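Local structure of uncharacterized protein (4QAN) at residues R223-F228 with I308-I313; G327-N332 with Y336-T341; E316-T319 with K323-A326; I216-P221 with L237-A242. The protein is of unknown function but has a cystatin-like fold, as a divergent NTF2-like superfamily member, and probably binds a metal ion. All blocks are in the same frame, centred on the assembly; numbering follows the deposited sequence.

Contact 1 of 4, residues R223-F228 with I308-I313; sequences RAVEQF and IKVIPI
The ammonium group of K309, gripped by the main-chain oxygens of S378 and Q380, marks one side of strand 305-314, while on the other side its neighbour V310 turns toward helix 221-234 and meets V225 and E226. The closest approach is between methyl groups, 3.8 Å from V225 CG1 to V310 CG2. The two valines cross obliquely, and both methyls of V310 straddle V225 CB, at 4.1 Å (V310 CG2) and 4.2 Å (V310 CG1). With CG1 of V225 trans to its own backbone nitrogen (chi1 174°), that branch is the one presented to the strand. At the margin of the pair the methylene carbon CG of E226 packs within 4.3 Å of V310 CG2, while the carboxylate lies on the exposed flank of the helix.

A helix lying across a curled, largely antiparallel sheet is consistent with a cystatin-like arrangement. Short branched side chains fit such a place well: V310 has the beta-branched shape favoured in strands, and with the CA atoms of V225 and V310 7.4 Å apart, two short side chains suffice to bridge helix and strand. V225 reaches further over the sheet to Y340 and L342, and V310 also packs on Y325. Just before V310, I308 and K309 both face L328 in a classic beta bulge.

Contact 2 of 4, residues G327-N332 with Y336-T341; sequences GLYSYN and YLTGYT
Y329 and Y340 both set their rings trans to the carbonyl carbon (chi1 -54° for Y329), and run in opposite directions until their phenol ends meet. T338 places its hydroxyl between its backbone nitrogen and carbonyl carbon (chi1 74°), which turns it to the same spot. Y329 OH is thus gripped twice, 2.6 Å from T338 OG1 and 2.6 Å from Y340 OH, each lying at the edge of the Y329 ring. Two bonds fix this buried oxygen. G327, lacking a side chain, lets the hydroxyls of Y329 and T338 and the edge of the Y340 ring close over it. Beneath them the strands pair antiparallel: G327 N donates to T338 O at 2.8 Å and 160°, and T338 N returns a bond of 3.0 Å to G327 O. L328 and L337 point to the other face, where L328 CD1 and L337 CD1 lie 4.3 Å apart. The segments are paired parts of the hairpin of strands 322-331 and 334-344. On the tyrosine face, Y329 and Y336 meet F274 of helix 254-275 edge-to-face and Y340 packs on V225 and I229 of helix 221-234, whereas the leucines face L369 of strand 367-369.

Contact 3 of 4, residues E316-T319 with K323-A326; sequences EENT and KQYA
N318 OD1 accepts the backbone N-H of Q324, 3.0 Å from Q324 N and 153° at the hydrogen, with the donor tilted out of the carboxamide plane. The same oxygen takes a second bond from a water, which lies 2.9 Å from N318 OD1. That water in turn accepts from the side-chain amide of Q324, 3.1 Å from Q324 NE2, and makes a weak bond to E317 O. N318 brings its amide there with CG on the side of the backbone nitrogen (chi1 -71°). A short amide suits this place because it accepts and donates at once: taking Q324 N on one side and giving N318 ND2 to I313 O on the other, it bridges the ends of the two strands beside their own backbone bond.

The segments belong to the connection between antiparallel strands 305-314 and 322-331 of the cystatin-like sheet, closed by side-chain bonds as well as by the backbone. At the outer edge K323 bends its chain at the last torsion (chi4 -70°), and K323 NZ makes a weak bond of 3.3 Å to T319 O. T319 holds the turn through its hydroxyl, bonded to the nitrogens of T321 and V322. Further in, Q324 OE1 accepts from A358 N, and the Q324 side chain is about 9 Å from that of S360, a magnesium-binding residue although no ion is bound here.

Contact 4 of 4, residues I216-P221 with L237-A242; sequences ISEKTP and LTRALA
The short helix 237-242, which follows helix 221-234, packs against the loop leading into the latter, bringing I216 and E218 against R239 and A242. I216 N donates to A242 O, at the helix end; the bond is 3.2 Å long and 166° at the hydrogen, with the donor well above the carbonyl plane. The I216 side chain puts CG1 between its backbone nitrogen and carbonyl carbon (chi1 62°), which lays it over A242, with I216 CG1 3.6 Å from A242 CB. The small alanine methyl lets the loop come this close. Beyond, the terminal methyl of I216 rests over one face of the R239 guanidinium, I216 CD1 being 3.6 Å from R239 NH1.

R239 suits the boundary between loop and helix, since its methylenes pack on isoleucine while its charged end reaches E218. That salt bridge is long, 3.8 Å from E218 OE2 to R239 NH2, and with the carboxylate and guanidinium planes turned 69° apart it is probably a weak electrostatic contact, not a two-pronged pair. E5 accepts from the backbone nitrogens of T238 and R239 at the start of helix 237-242. At the other end of the loop T220 serves as N-cap, its OG1 bonded to R223 N, and P221 follows, a threonine-proline pair well suited to the first turn of an alpha-helix.

Overall arrangement
Contacts 1, 2 and 3 share one mixed sheet: contact 1 uses strand 305-314, contacts 2 and 3 both use strand 322-331, and contact 2 adds strand 334-344. The centres of contacts 1 and 2 lie about 9 Å apart, those of contacts 1 and 3 about 13 Å, and those of contacts 2 and 3 about 16 Å. Contact 4 is centred about 12 Å from contact 1, whose segment 223-228 falls between the two segments of contact 4. Contact 3 follows contact 1 and contact 2 comes last. Contacts 2 and 4 do not touch, their nearest atoms being about 7 Å apart. Helix 221-234 lies between the loop and short helix of contact 4 and the sheet, against which it packs through contact 1.

Contact 1 of 4, residues R223-F228 with I308-I313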
loop_
_atom_site.group_PDB
_atom_site.type_symbol
_atom_site.label_atom_id
_atom_site.label_comp_id
_atom_site.label_asym_id
_atom_site.label_seq_id
_atom_site.Cartn_x
_atom_site.Cartn_y
_atom_site.Cartn_z
ATOM N N ARG A 223 -25.728 -1.999 -7.122
ATOM C CA ARG A 223 -25.412 -0.578 -7.047
ATOM C C ARG A 223 -24.066 -0.340 -6.365
ATOM O O ARG A 223 -23.344 0.611 -6.687
ATOM C CB ARG A 223 -26.537 0.194 -6.361
ATOM C CG ARG A 223 -26.375 1.703 -6.449
ATOM C CD ARG A 223 -27.527 2.417 -5.796
ATOM N NE ARG A 223 -28.818 2.007 -6.338
ATOM C CZ ARG A 223 -29.990 2.292 -5.788
ATOM N NH1 ARG A 223 -30.063 2.995 -4.673
ATOM N NH2 ARG A 223 -31.098 1.873 -6.368
ATOM N N ALA A 224 -23.700 -1.224 -5.451
ATOM C CA ALA A 224 -22.374 -1.159 -4.830
ATOM C C ALA A 224 -21.290 -1.325 -5.890
ATOM O O ALA A 224 -20.329 -0.556 -5.927
ATOM C CB ALA A 224 -22.236 -2.224 -3.756
ATOM N N VAL A 225 -21.479 -2.325 -6.757
ATOM C CA VAL A 225 -20.553 -2.624 -7.837
ATOM C C VAL A 225 -20.532 -1.475 -8.845
ATOM O O VAL A 225 -19.454 -1.055 -9.290
ATOM C CB VAL A 225 -20.926 -3.958 -8.536
ATOM C CG1 VAL A 225 -20.048 -4.208 -9.748
ATOM C CG2 VAL A 225 -20.815 -5.112 -7.549
ATOM N N GLU A 226 -21.717 -0.959 -9.175
ATOM C CA GLU A 226 -21.843 0.171 -10.106
ATOM C C GLU A 226 -21.087 1.415 -9.626
ATOM O O GLU A 226 -20.360 2.039 -10.404
ATOM C CB GLU A 226 -23.314 0.503 -10.371
ATOM C CG GLU A 226 -24.009 -0.516 -11.283
ATOM C CD GLU A 226 -25.522 -0.661 -11.040
ATOM O OE1 GLU A 226 -26.115 0.158 -10.295
ATOM O OE2 GLU A 226 -26.134 -1.621 -11.586
ATOM N N GLN A 227 -21.220 1.763 -8.352
ATOM C CA GLN A 227 -20.598 2.982 -7.864
ATOM C C GLN A 227 -19.131 2.819 -7.633
ATOM O O GLN A 227 -18.406 3.791 -7.721
ATOM C CB GLN A 227 -21.260 3.510 -6.591
ATOM C CG GLN A 227 -22.554 4.281 -6.825
ATOM C CD GLN A 227 -22.348 5.491 -7.722
ATOM O OE1 GLN A 227 -22.839 5.515 -8.843
ATOM N NE2 GLN A 227 -21.601 6.499 -7.231
ATOM N N PHE A 228 -18.710 1.601 -7.285
ATOM C CA PHE A 228 -17.297 1.218 -7.231
ATOM C C PHE A 228 -16.611 1.452 -8.582
ATOM O O PHE A 228 -15.593 2.138 -8.661
ATOM C CB PHE A 228 -17.218 -0.253 -6.808
ATOM C CG PHE A 228 -15.843 -0.877 -6.913
ATOM C CD1 PHE A 228 -14.852 -0.575 -5.993
ATOM C CD2 PHE A 228 -15.573 -1.830 -7.886
ATOM C CE1 PHE A 228 -13.610 -1.186 -6.063
ATOM C CE2 PHE A 228 -14.330 -2.443 -7.953
ATOM C CZ PHE A 228 -13.345 -2.108 -7.040
ATOM N N ILE A 308 -21.270 -3.263 -18.374
ATOM C CA ILE A 308 -22.442 -3.569 -19.196
ATOM C C ILE A 308 -23.571 -4.128 -18.319
ATOM O O ILE A 308 -24.739 -3.793 -18.498
ATOM C CB ILE A 308 -22.090 -4.575 -20.307
ATOM C CG1 ILE A 308 -21.095 -3.951 -21.292
ATOM C CG2 ILE A 308 -23.341 -5.014 -21.065
ATOM C CD1 ILE A 308 -20.378 -4.971 -22.146
ATOM N N LYS A 309 -23.207 -4.982 -17.370
ATOM C CA LYS A 309 -24.170 -5.664 -16.527
ATOM C C LYS A 309 -23.505 -6.215 -15.262
ATOM O O LYS A 309 -22.358 -6.666 -15.300
ATOM C CB LYS A 309 -24.804 -6.807 -17.315
ATOM C CG LYS A 309 -26.204 -7.169 -16.855
ATOM C CD LYS A 309 -26.950 -7.880 -17.969
ATOM C CE LYS A 309 -28.313 -8.378 -17.523
ATOM N NZ LYS A 309 -28.937 -9.116 -18.646
ATOM N N VAL A 310 -24.225 -6.145 -14.145
ATOM C CA VAL A 310 -23.852 -6.826 -12.907
ATOM C C VAL A 310 -24.820 -7.993 -12.693
ATOM O O VAL A 310 -26.012 -7.777 -12.484
ATOM C CB VAL A 310 -23.927 -5.869 -11.723
ATOM C CG1 VAL A 310 -23.524 -6.584 -10.429
ATOM C CG2 VAL A 310 -23.045 -4.661 -12.002
ATOM N N ILE A 311 -24.317 -9.225 -12.761
ATOM C CA ILE A 311 -25.195 -10.391 -12.887
ATOM C C ILE A 311 -25.052 -11.328 -11.701
ATOM O O ILE A 311 -23.940 -11.756 -11.398
ATOM C CB ILE A 311 -24.871 -11.197 -14.156
ATOM C CG1 ILE A 311 -24.831 -10.274 -15.373
ATOM C CG2 ILE A 311 -25.904 -12.290 -14.349
ATOM C CD1 ILE A 311 -24.239 -10.927 -16.594
ATOM N N PRO A 312 -26.173 -11.684 -11.051
ATOM C CA PRO A 312 -26.058 -12.545 -9.888
ATOM C C PRO A 312 -25.584 -13.937 -10.263
ATOM O O PRO A 312 -26.022 -14.515 -11.280
ATOM C CB PRO A 312 -27.497 -12.609 -9.353
ATOM C CG PRO A 312 -28.346 -12.411 -10.569
ATOM C CD PRO A 312 -27.581 -11.413 -11.398
ATOM N N ILE A 313 -24.691 -14.478 -9.442
ATOM C CA ILE A 313 -24.276 -15.865 -9.588
ATOM C C ILE A 313 -25.102 -16.732 -8.642
ATOM O O ILE A 313 -25.200 -16.448 -7.450
ATOM C CB ILE A 313 -22.775 -16.004 -9.284
ATOM C CG1 ILE A 313 -21.965 -15.140 -10.263
ATOM C CG2 ILE A 313 -22.323 -17.458 -9.339
ATOM C CD1 ILE A 313 -20.508 -14.989 -9.868
#

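Contact 2 of 4, residues G327-N332 with Y336-T341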
loop_
_atom_site.group_PDB
_atom_site.type_symbol
_atom_site.label_atom_id
_atom_site.label_comp_id
_atom_site.label_asym_id
_atom_site.label_seq_id
_atom_site.Cartn_x
_atom_site.Cartn_y
_atom_site.Cartn_z
ATOM N N GLY A 327 -19.307 -9.186 -12.863
ATOM C CA GLY A 327 -19.294 -7.914 -13.584
ATOM C C GLY A 327 -18.964 -8.197 -15.044
ATOM O O GLY A 327 -18.019 -8.934 -15.335
ATOM N N LEU A 328 -19.766 -7.655 -15.955
ATOM C CA LEU A 328 -19.485 -7.732 -17.390
ATOM C C LEU A 328 -19.154 -6.324 -17.870
ATOM O O LEU A 328 -19.903 -5.386 -17.590
ATOM C CB LEU A 328 -20.686 -8.299 -18.149
ATOM C CG LEU A 328 -20.587 -8.362 -19.669
ATOM C CD1 LEU A 328 -19.506 -9.344 -20.077
ATOM C CD2 LEU A 328 -21.924 -8.756 -20.291
ATOM N N TYR A 329 -18.024 -6.177 -18.565
ATOM C CA TYR A 329 -17.461 -4.861 -18.851
ATOM C C TYR A 329 -17.177 -4.637 -20.327
ATOM O O TYR A 329 -17.040 -5.580 -21.094
ATOM C CB TYR A 329 -16.118 -4.665 -18.129
ATOM C CG TYR A 329 -16.114 -4.901 -16.633
ATOM C CD1 TYR A 329 -16.093 -6.188 -16.123
ATOM C CD2 TYR A 329 -16.091 -3.840 -15.739
ATOM C CE1 TYR A 329 -16.079 -6.412 -14.777
ATOM C CE2 TYR A 329 -16.055 -4.053 -14.373
ATOM C CZ TYR A 329 -16.053 -5.354 -13.899
ATOM O OH TYR A 329 -16.028 -5.615 -12.554
ATOM N N SER A 330 -17.081 -3.365 -20.690
ATOM C CA SER A 330 -16.354 -2.930 -21.871
ATOM C C SER A 330 -15.255 -2.006 -21.371
ATOM O O SER A 330 -15.534 -0.938 -20.815
ATOM C CB SER A 330 -17.261 -2.182 -22.859
ATOM O OG SER A 330 -16.496 -1.521 -23.868
ATOM N N TYR A 331 -14.011 -2.432 -21.541
ATOM C CA TYR A 331 -12.862 -1.579 -21.283
ATOM C C TYR A 331 -12.346 -1.119 -22.627
ATOM O O TYR A 331 -11.671 -1.874 -23.323
ATOM C CB TYR A 331 -11.739 -2.320 -20.537
ATOM C CG TYR A 331 -10.490 -1.466 -20.395
ATOM C CD1 TYR A 331 -10.476 -0.371 -19.531
ATOM C CD2 TYR A 331 -9.341 -1.717 -21.146
ATOM C CE1 TYR A 331 -9.353 0.424 -19.395
ATOM C CE2 TYR A 331 -8.214 -0.914 -21.015
ATOM C CZ TYR A 331 -8.229 0.154 -20.136
ATOM O OH TYR A 331 -7.129 0.983 -19.993
ATOM N N ASN A 332 -12.664 0.115 -22.990
ATOM C CA ASN A 332 -12.291 0.677 -24.297
ATOM C C ASN A 332 -12.629 -0.252 -25.459
ATOM O O ASN A 332 -11.856 -0.398 -26.411
ATOM C CB ASN A 332 -10.812 1.063 -24.314
ATOM C CG ASN A 332 -10.508 2.186 -23.348
ATOM O OD1 ASN A 332 -10.344 3.347 -23.744
ATOM N ND2 ASN A 332 -10.490 1.857 -22.058
ATOM N N TYR A 336 -14.721 -7.889 -20.839
ATOM C CA TYR A 336 -14.143 -8.708 -19.786
ATOM C C TYR A 336 -15.218 -9.136 -18.799
ATOM O O TYR A 336 -16.305 -8.557 -18.744
ATOM C CB TYR A 336 -13.061 -7.928 -19.037
ATOM C CG TYR A 336 -11.877 -7.558 -19.894
ATOM C CD1 TYR A 336 -11.886 -6.396 -20.668
ATOM C CD2 TYR A 336 -10.756 -8.379 -19.956
ATOM C CE1 TYR A 336 -10.803 -6.056 -21.466
ATOM C CE2 TYR A 336 -9.666 -8.051 -20.755
ATOM C CZ TYR A 336 -9.695 -6.891 -21.509
ATOM O OH TYR A 336 -8.626 -6.561 -22.298
ATOM N N LEU A 337 -14.896 -10.168 -18.034
ATOM C CA LEU A 337 -15.681 -10.567 -16.896
ATOM C C LEU A 337 -14.799 -10.470 -15.647
ATOM O O LEU A 337 -13.616 -10.806 -15.684
ATOM C CB LEU A 337 -16.161 -11.996 -17.068
ATOM C CG LEU A 337 -17.336 -12.401 -16.177
ATOM C CD1 LEU A 337 -18.651 -11.898 -16.773
ATOM C CD2 LEU A 337 -17.394 -13.908 -16.000
ATOM N N THR A 338 -15.378 -10.010 -14.544
ATOM C CA THR A 338 -14.779 -10.218 -13.236
ATOM C C THR A 338 -15.809 -10.704 -12.241
ATOM O O THR A 338 -16.998 -10.657 -12.511
ATOM C CB THR A 338 -14.208 -8.919 -12.672
ATOM O OG1 THR A 338 -15.293 -8.068 -12.246
ATOM C CG2 THR A 338 -13.338 -8.237 -13.719
ATOM N N GLY A 339 -15.327 -11.125 -11.078
ATOM C CA GLY A 339 -16.162 -11.607 -9.995
ATOM C C GLY A 339 -16.109 -10.751 -8.749
ATOM O O GLY A 339 -15.068 -10.185 -8.412
ATOM N N TYR A 340 -17.249 -10.663 -8.070
ATOM C CA TYR A 340 -17.374 -9.953 -6.799
ATOM C C TYR A 340 -18.022 -10.851 -5.771
ATOM O O TYR A 340 -18.822 -11.723 -6.103
ATOM C CB TYR A 340 -18.259 -8.719 -6.948
ATOM C CG TYR A 340 -17.694 -7.619 -7.799
ATOM C CD1 TYR A 340 -17.829 -7.650 -9.183
ATOM C CD2 TYR A 340 -17.047 -6.546 -7.223
ATOM C CE1 TYR A 340 -17.323 -6.640 -9.969
ATOM C CE2 TYR A 340 -16.534 -5.535 -7.993
ATOM C CZ TYR A 340 -16.687 -5.580 -9.371
ATOM O OH TYR A 340 -16.171 -4.571 -10.128
ATOM N N THR A 341 -17.653 -10.642 -4.514
ATOM C CA THR A 341 -18.357 -11.255 -3.393
ATOM C C THR A 341 -18.778 -10.061 -2.567
ATOM O O THR A 341 -17.937 -9.234 -2.210
ATOM C CB THR A 341 -17.471 -12.219 -2.571
ATOM O OG1 THR A 341 -17.031 -13.305 -3.389
ATOM C CG2 THR A 341 -18.234 -12.782 -1.392
#

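Contact 3 of 4, residues E316-T319 with K323-A326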
loop_
_atom_site.group_PDB
_atom_site.type_symbol
_atom_site.label_atom_id
_atom_site.label_comp_id
_atom_site.label_asym_id
_atom_site.label_seq_id
_atom_site.Cartn_x
_atom_site.Cartn_y
_atom_site.Cartn_z
ATOM N N GLU A 316 -24.803 -22.541 -4.182
ATOM C CA GLU A 316 -24.799 -23.080 -2.816
ATOM C C GLU A 316 -24.204 -22.158 -1.739
ATOM O O GLU A 316 -24.744 -22.078 -0.638
ATOM C CB GLU A 316 -23.967 -24.365 -2.798
ATOM C CG GLU A 316 -24.767 -25.633 -2.950
ATOM C CD GLU A 316 -25.649 -25.876 -1.750
ATOM O OE1 GLU A 316 -26.770 -25.322 -1.728
ATOM O OE2 GLU A 316 -25.225 -26.622 -0.836
ATOM N N GLU A 317 -23.091 -21.502 -2.086
ATOM C CA GLU A 317 -22.327 -20.766 -1.071
ATOM C C GLU A 317 -22.862 -19.354 -0.764
ATOM O O GLU A 317 -22.385 -18.695 0.174
ATOM C CB GLU A 317 -20.846 -20.718 -1.446
ATOM C CG GLU A 317 -20.192 -22.091 -1.531
ATOM C CD GLU A 317 -20.273 -22.863 -0.232
ATOM O OE1 GLU A 317 -19.824 -22.326 0.807
ATOM O OE2 GLU A 317 -20.771 -24.010 -0.255
ATOM N N ASN A 318 -23.869 -18.899 -1.505
ATOM C CA ASN A 318 -24.579 -17.661 -1.167
ATOM C C ASN A 318 -25.392 -17.859 0.124
ATOM O O ASN A 318 -26.023 -18.916 0.299
ATOM C CB ASN A 318 -25.554 -17.282 -2.283
ATOM C CG ASN A 318 -24.859 -16.800 -3.539
ATOM O OD1 ASN A 318 -23.797 -16.151 -3.490
ATOM N ND2 ASN A 318 -25.482 -17.065 -4.676
ATOM N N THR A 319 -25.369 -16.851 1.002
ATOM C CA THR A 319 -26.177 -16.810 2.232
ATOM C C THR A 319 -27.060 -15.561 2.195
ATOM O O THR A 319 -26.997 -14.783 1.231
ATOM C CB THR A 319 -25.293 -16.744 3.497
ATOM O OG1 THR A 319 -24.687 -15.442 3.608
ATOM C CG2 THR A 319 -24.212 -17.805 3.453
ATOM N N LYS A 323 -23.221 -12.629 -1.038
ATOM C CA LYS A 323 -23.634 -12.982 -2.386
ATOM C C LYS A 323 -22.552 -12.735 -3.431
ATOM O O LYS A 323 -21.825 -11.739 -3.376
ATOM C CB LYS A 323 -24.898 -12.216 -2.750
ATOM C CG LYS A 323 -26.050 -12.542 -1.817
ATOM C CD LYS A 323 -27.384 -12.025 -2.319
ATOM C CE LYS A 323 -28.496 -12.428 -1.359
ATOM N NZ LYS A 323 -28.784 -13.894 -1.372
ATOM N N GLN A 324 -22.453 -13.650 -4.390
ATOM C CA GLN A 324 -21.493 -13.520 -5.476
ATOM C C GLN A 324 -22.152 -12.985 -6.744
ATOM O O GLN A 324 -23.259 -13.391 -7.123
ATOM C CB GLN A 324 -20.827 -14.855 -5.766
ATOM C CG GLN A 324 -19.800 -15.246 -4.731
ATOM C CD GLN A 324 -19.226 -16.622 -4.994
ATOM O OE1 GLN A 324 -18.588 -16.858 -6.019
ATOM N NE2 GLN A 324 -19.443 -17.532 -4.067
ATOM N N TYR A 325 -21.444 -12.073 -7.393
ATOM C CA TYR A 325 -21.946 -11.403 -8.569
ATOM C C TYR A 325 -20.828 -11.354 -9.600
ATOM O O TYR A 325 -19.655 -11.262 -9.236
ATOM C CB TYR A 325 -22.413 -9.978 -8.193
ATOM C CG TYR A 325 -23.809 -9.938 -7.608
ATOM C CD1 TYR A 325 -24.041 -10.192 -6.251
ATOM C CD2 TYR A 325 -24.913 -9.659 -8.424
ATOM C CE1 TYR A 325 -25.325 -10.174 -5.729
ATOM C CE2 TYR A 325 -26.195 -9.635 -7.906
ATOM C CZ TYR A 325 -26.397 -9.898 -6.561
ATOM O OH TYR A 325 -27.686 -9.868 -6.066
ATOM N N ALA A 326 -21.202 -11.402 -10.880
ATOM C CA ALA A 326 -20.264 -11.219 -11.984
ATOM C C ALA A 326 -20.425 -9.842 -12.584
ATOM O O ALA A 326 -21.532 -9.370 -12.773
ATOM C CB ALA A 326 -20.497 -12.277 -13.050
HETATM O O HOH W 1 -21.417 -16.514 -1.843
#

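Contact 4 of 4, residues I216-P221 with L237-A242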
loop_
_atom_site.group_PDB
_atom_site.type_symbol
_atom_site.label_atom_id
_atom_site.label_comp_id
_atom_site.label_asym_id
_atom_site.label_seq_id
_atom_site.Cartn_x
_atom_site.Cartn_y
_atom_site.Cartn_z
ATOM N N ILE A 216 -18.472 2.782 3.230
ATOM C CA ILE A 216 -19.639 3.282 2.492
ATOM C C ILE A 216 -20.309 2.109 1.799
ATOM O O ILE A 216 -19.653 1.121 1.456
ATOM C CB ILE A 216 -19.307 4.376 1.451
ATOM C CG1 ILE A 216 -18.374 3.843 0.372
ATOM C CG2 ILE A 216 -18.705 5.605 2.125
ATOM C CD1 ILE A 216 -18.054 4.874 -0.694
ATOM N N SER A 217 -21.610 2.236 1.581
ATOM C CA SER A 217 -22.410 1.158 1.035
ATOM C C SER A 217 -23.475 1.706 0.088
ATOM O O SER A 217 -23.659 2.894 -0.000
ATOM C CB SER A 217 -23.071 0.403 2.191
ATOM O OG SER A 217 -23.990 1.227 2.892
ATOM N N GLU A 218 -24.167 0.814 -0.608
ATOM C CA GLU A 218 -25.319 1.169 -1.435
ATOM C C GLU A 218 -26.444 0.193 -1.115
ATOM O O GLU A 218 -26.204 -0.861 -0.519
ATOM C CB GLU A 218 -24.961 1.082 -2.921
ATOM C CG GLU A 218 -23.856 2.027 -3.374
ATOM C CD GLU A 218 -24.201 3.511 -3.241
ATOM O OE1 GLU A 218 -25.369 3.856 -2.976
ATOM O OE2 GLU A 218 -23.291 4.348 -3.403
ATOM N N LYS A 219 -27.660 0.510 -1.535
ATOM C CA LYS A 219 -28.825 -0.238 -1.076
ATOM C C LYS A 219 -29.032 -1.567 -1.759
ATOM O O LYS A 219 -29.770 -2.396 -1.253
ATOM C CB LYS A 219 -30.093 0.602 -1.187
ATOM C CG LYS A 219 -30.136 1.713 -0.161
ATOM C CD LYS A 219 -30.686 1.208 1.151
ATOM C CE LYS A 219 -30.449 2.209 2.258
ATOM N NZ LYS A 219 -30.735 1.551 3.549
ATOM N N THR A 220 -28.395 -1.786 -2.894
ATOM C CA THR A 220 -28.449 -3.099 -3.527
ATOM C C THR A 220 -27.033 -3.532 -3.819
ATOM O O THR A 220 -26.147 -2.688 -3.925
ATOM C CB THR A 220 -29.238 -3.079 -4.853
ATOM O OG1 THR A 220 -28.459 -2.416 -5.851
ATOM C CG2 THR A 220 -30.580 -2.367 -4.684
ATOM N N PRO A 221 -26.812 -4.849 -3.958
ATOM C CA PRO A 221 -25.457 -5.307 -4.269
ATOM C C PRO A 221 -24.973 -4.790 -5.640
ATOM O O PRO A 221 -23.848 -4.309 -5.752
ATOM C CB PRO A 221 -25.565 -6.842 -4.207
ATOM C CG PRO A 221 -27.012 -7.159 -4.306
ATOM C CD PRO A 221 -27.752 -5.968 -3.761
ATOM N N LEU A 237 -10.227 6.818 -6.167
ATOM C CA LEU A 237 -9.801 5.506 -5.716
ATOM C C LEU A 237 -9.932 5.326 -4.207
ATOM O O LEU A 237 -10.048 4.197 -3.715
ATOM C CB LEU A 237 -8.401 5.190 -6.216
ATOM C CG LEU A 237 -8.232 5.091 -7.744
ATOM C CD1 LEU A 237 -6.926 4.390 -8.075
ATOM C CD2 LEU A 237 -9.377 4.360 -8.440
ATOM N N THR A 238 -9.948 6.425 -3.472
ATOM C CA THR A 238 -10.231 6.344 -2.054
ATOM C C THR A 238 -11.650 5.890 -1.775
ATOM O O THR A 238 -11.865 5.082 -0.894
ATOM C CB THR A 238 -9.978 7.667 -1.358
ATOM O OG1 THR A 238 -8.647 8.056 -1.664
ATOM C CG2 THR A 238 -10.107 7.523 0.133
ATOM N N ARG A 239 -12.599 6.413 -2.535
ATOM C CA ARG A 239 -13.982 6.003 -2.439
ATOM C C ARG A 239 -14.125 4.553 -2.902
ATOM O O ARG A 239 -14.884 3.757 -2.324
ATOM C CB ARG A 239 -14.831 6.958 -3.279
ATOM C CG ARG A 239 -16.316 6.777 -3.159
ATOM C CD ARG A 239 -17.065 7.927 -3.847
ATOM N NE ARG A 239 -18.403 7.506 -4.263
ATOM C CZ ARG A 239 -19.480 7.471 -3.477
ATOM N NH1 ARG A 239 -19.416 7.869 -2.203
ATOM N NH2 ARG A 239 -20.640 7.053 -3.985
ATOM N N ALA A 240 -13.366 4.194 -3.925
ATOM C CA ALA A 240 -13.312 2.806 -4.353
ATOM C C ALA A 240 -12.901 1.884 -3.199
ATOM O O ALA A 240 -13.481 0.796 -3.034
ATOM C CB ALA A 240 -12.376 2.643 -5.529
ATOM N N LEU A 241 -11.929 2.310 -2.392
ATOM C CA LEU A 241 -11.493 1.474 -1.268
ATOM C C LEU A 241 -12.554 1.444 -0.166
ATOM O O LEU A 241 -12.839 0.379 0.383
ATOM C CB LEU A 241 -10.182 1.970 -0.694
ATOM C CG LEU A 241 -8.991 1.910 -1.647
ATOM C CD1 LEU A 241 -7.853 2.748 -1.078
ATOM C CD2 LEU A 241 -8.534 0.489 -1.926
ATOM N N ALA A 242 -13.150 2.607 0.127
ATOM C CA ALA A 242 -14.276 2.710 1.071
ATOM C C ALA A 242 -15.390 1.669 0.862
ATOM O O ALA A 242 -16.001 1.224 1.829
ATOM C CB ALA A 242 -14.878 4.102 1.028
#